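Local coordinates for protein ribonuclease mar1, putative (PDB 1YZV) that is of unproven function but, as a member of the isochorismatase family, is probably a hydrolase-like enzyme, at residues L12-G17 and K135-I140. Residues are numbered along the deposited sequence; the frame is centred on the assembly and turned at random.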
ATOM      1  N   LEU A  12      10.539   7.537 -12.869  1.00 28.29           N
ATOM      2  CA  LEU A  12       9.457   8.365 -13.349  1.00 26.81           C
ATOM      3  C   LEU A  12       9.548   8.424 -14.864  1.00 26.53           C
ATOM      4  O   LEU A  12      10.539   7.955 -15.443  1.00 22.04           O
ATOM      5  CB  LEU A  12       9.593   9.761 -12.764  1.00 26.03           C
ATOM      6  CG  LEU A  12       9.432   9.876 -11.233  1.00 22.40           C
ATOM      7  CD1 LEU A  12       9.757  11.265 -10.817  1.00 21.46           C
ATOM      8  CD2 LEU A  12       8.054   9.448 -10.792  1.00 25.45           C
ATOM      9  N   LEU A  13       8.546   9.040 -15.501  1.00 26.56           N
ATOM     10  CA  LEU A  13       8.596   9.279 -16.940  1.00 23.13           C
ATOM     11  C   LEU A  13       9.858  10.086 -17.248  1.00 22.19           C
ATOM     12  O   LEU A  13      10.279  10.915 -16.452  1.00 21.84           O
ATOM     13  CB  LEU A  13       7.377  10.075 -17.391  1.00 23.24           C
ATOM     14  CG  LEU A  13       6.045   9.331 -17.347  1.00 23.73           C
ATOM     15  CD1 LEU A  13       4.916  10.333 -17.416  1.00 25.43           C
ATOM     16  CD2 LEU A  13       5.951   8.316 -18.481  1.00 29.07           C
ATOM     17  N   LYS A  14      10.503   9.755 -18.348  1.00 20.94           N
ATOM     18  CA  LYS A  14      11.610  10.541 -18.883  1.00 23.43           C
ATOM     19  C   LYS A  14      11.057  11.822 -19.510  1.00 21.57           C
ATOM     20  O   LYS A  14       9.838  11.932 -19.854  1.00 20.64           O
ATOM     21  CB  LYS A  14      12.366   9.751 -19.951  1.00 23.42           C
ATOM     22  CG  LYS A  14      13.118   8.522 -19.398  1.00 29.39           C
ATOM     23  CD  LYS A  14      13.933   7.797 -20.464  1.00 29.84           C
ATOM     24  CE  LYS A  14      14.711   6.620 -19.869  1.00 38.48           C
ATOM     25  NZ  LYS A  14      15.319   5.736 -20.926  1.00 42.49           N
ATOM     26  N   HIS A  15      11.953  12.789 -19.652  1.00 21.41           N
ATOM     27  CA  HIS A  15      11.656  14.026 -20.318  1.00 21.24           C
ATOM     28  C   HIS A  15      11.206  13.720 -21.740  1.00 23.07           C
ATOM     29  O   HIS A  15      11.726  12.773 -22.377  1.00 21.90           O
ATOM     30  CB  HIS A  15      12.899  14.931 -20.335  1.00 22.56           C
ATOM     31  CG  HIS A  15      12.614  16.304 -20.820  1.00 19.57           C
ATOM     32  ND1 HIS A  15      12.498  16.606 -22.164  1.00 21.24           N
ATOM     33  CD2 HIS A  15      12.359  17.451 -20.150  1.00 20.76           C
ATOM     34  CE1 HIS A  15      12.180  17.883 -22.294  1.00 26.50           C
ATOM     35  NE2 HIS A  15      12.040  18.403 -21.085  1.00 19.13           N
ATOM     36  N   TYR A  16      10.230  14.499 -22.216  1.00 22.13           N
ATOM     37  CA  TYR A  16       9.611  14.232 -23.482  1.00 24.76           C
ATOM     38  C   TYR A  16      10.574  14.126 -24.653  1.00 27.41           C
ATOM     39  O   TYR A  16      10.247  13.444 -25.650  1.00 26.22           O
ATOM     40  CB  TYR A  16       8.508  15.239 -23.818  1.00 24.71           C
ATOM     41  CG  TYR A  16       8.959  16.667 -24.035  1.00 24.83           C
ATOM     42  CD1 TYR A  16       9.485  17.079 -25.259  1.00 24.97           C
ATOM     43  CD2 TYR A  16       8.803  17.618 -23.034  1.00 20.05           C
ATOM     44  CE1 TYR A  16       9.927  18.397 -25.467  1.00 27.88           C
ATOM     45  CE2 TYR A  16       9.189  18.949 -23.238  1.00 23.15           C
ATOM     46  CZ  TYR A  16       9.711  19.348 -24.490  1.00 23.19           C
ATOM     47  OH  TYR A  16      10.145  20.659 -24.661  1.00 24.18           O
ATOM     48  N   GLY A  17      11.722  14.801 -24.587  1.00 28.66           N
ATOM     49  CA  GLY A  17      12.697  14.656 -25.672  1.00 30.00           C
ATOM     50  C   GLY A  17      13.563  13.405 -25.633  1.00 32.18           C
ATOM     51  O   GLY A  17      14.299  13.112 -26.557  1.00 34.00           O
ATOM     52  N   LYS A 135       7.722  -4.797 -22.030  1.00 29.08           N
ATOM     53  CA  LYS A 135       8.809  -4.084 -21.364  1.00 31.60           C
ATOM     54  C   LYS A 135       8.734  -2.578 -21.594  1.00 29.47           C
ATOM     55  O   LYS A 135       9.751  -1.901 -21.677  1.00 29.42           O
ATOM     56  CB  LYS A 135      10.176  -4.675 -21.740  1.00 33.66           C
ATOM     57  CG  LYS A 135      10.302  -6.170 -21.384  1.00 38.32           C
ATOM     58  CD  LYS A 135      11.696  -6.697 -21.762  1.00 43.84           C
ATOM     59  CE  LYS A 135      11.809  -8.267 -21.776  1.00 53.34           C
ATOM     60  NZ  LYS A 135      13.106  -8.770 -22.453  1.00 53.94           N
ATOM     61  N   LYS A 136       7.514  -2.044 -21.622  1.00 26.14           N
ATOM     62  CA  LYS A 136       7.315  -0.608 -21.673  1.00 24.89           C
ATOM     63  C   LYS A 136       7.077  -0.081 -20.246  1.00 26.81           C
ATOM     64  O   LYS A 136       6.557  -0.792 -19.393  1.00 28.50           O
ATOM     65  CB  LYS A 136       6.115  -0.273 -22.559  1.00 25.76           C
ATOM     66  CG  LYS A 136       6.148  -0.846 -23.990  1.00 28.83           C
ATOM     67  CD  LYS A 136       7.264  -0.242 -24.802  1.00 23.81           C
ATOM     68  CE  LYS A 136       7.278  -0.745 -26.233  1.00 28.58           C
ATOM     69  NZ  LYS A 136       8.304   0.014 -27.056  1.00 23.41           N
ATOM     70  N   LYS A 137       7.399   1.183 -20.027  1.00 25.09           N
ATOM     71  CA  LYS A 137       7.017   1.910 -18.815  1.00 25.18           C
ATOM     72  C   LYS A 137       5.591   2.343 -19.015  1.00 22.55           C
ATOM     73  O   LYS A 137       5.195   2.725 -20.124  1.00 26.45           O
ATOM     74  CB  LYS A 137       7.921   3.154 -18.621  1.00 24.89           C
ATOM     75  CG  LYS A 137       7.544   4.020 -17.352  1.00 27.25           C
ATOM     76  CD  LYS A 137       8.491   5.224 -17.189  1.00 33.92           C
ATOM     77  CE  LYS A 137       9.858   4.835 -16.563  1.00 36.19           C
ATOM     78  NZ  LYS A 137      10.976   5.729 -17.062  1.00 34.37           N
ATOM     79  N   VAL A 138       4.768   2.156 -18.004  1.00 26.19           N
ATOM     80  CA  VAL A 138       3.364   2.565 -18.102  1.00 22.83           C
ATOM     81  C   VAL A 138       2.921   3.302 -16.829  1.00 23.26           C
ATOM     82  O   VAL A 138       3.225   2.882 -15.707  1.00 22.47           O
ATOM     83  CB  VAL A 138       2.417   1.377 -18.531  1.00 26.80           C
ATOM     84  CG1 VAL A 138       2.629   0.162 -17.744  1.00 30.40           C
ATOM     85  CG2 VAL A 138       0.939   1.784 -18.499  1.00 29.11           C
ATOM     86  N   VAL A 139       2.342   4.488 -17.015  1.00 20.50           N
ATOM     87  CA  VAL A 139       1.925   5.329 -15.904  1.00 21.50           C
ATOM     88  C   VAL A 139       0.445   5.535 -16.010  1.00 20.60           C
ATOM     89  O   VAL A 139      -0.054   5.924 -17.093  1.00 22.88           O
ATOM     90  CB  VAL A 139       2.670   6.679 -15.934  1.00 22.87           C
ATOM     91  CG1 VAL A 139       2.359   7.508 -14.658  1.00 22.53           C
ATOM     92  CG2 VAL A 139       4.121   6.393 -16.028  1.00 28.07           C
ATOM     93  N   ILE A 140      -0.262   5.103 -14.977  1.00 21.14           N
ATOM     94  CA  ILE A 140      -1.697   5.230 -14.930  1.00 21.21           C
ATOM     95  C   ILE A 140      -2.005   6.672 -14.426  1.00 20.23           C
ATOM     96  O   ILE A 140      -1.542   7.062 -13.367  1.00 23.24           O
ATOM     97  CB  ILE A 140      -2.337   4.169 -13.995  1.00 20.78           C
ATOM     98  CG1 ILE A 140      -1.827   2.760 -14.288  1.00 25.33           C
ATOM     99  CG2 ILE A 140      -3.847   4.234 -14.025  1.00 20.69           C
ATOM    100  CD1 ILE A 140      -2.098   2.295 -15.650  1.00 25.67           C
TER
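K137 reaches from strand 137-146 to the backbone of L12, and this is the polar part of the contact: NZ donates to L12 O over 2.8 Å. With a C=O...N angle of 134° and the donor 42° out of the carbonyl plane, the ammonium sits above the peptide group and not on a lone pair. The lysine chain is extended as far as CD, with CG anti to the backbone N (chi1 178°); the bend at chi3 then brings CE to 3.4 Å from L12 O, and chi4 turns NZ onto that oxygen. The same carbonyl also accepts from S10 OG, so two donors grip it. K14 NZ lies 5.8 Å from K137 NZ; the salt bridge of K14 to E111 probably eases the repulsion between the like charges.

Apolar contact comes from two sources. The methylene CD of K137 passes 4.1 Å from L13 CA, while deeper along the strand L13 CD2 meets V139 CG2 at 3.6 Å, one methyl against another. I176 of helix 173-181 touches both L13 and V139, extending this apolar patch.

The L13 and K137 CA atoms are 7.8 Å apart, and side chains of 137-140 span the gap, K137 meeting backbone atoms and V139 a side chain. The arrangement packs the N-terminal loop before strand 20-26 over the start of an inner strand of the parallel sheet, within the three-layer alpha/beta fold of isochorismatase-like hydrolases.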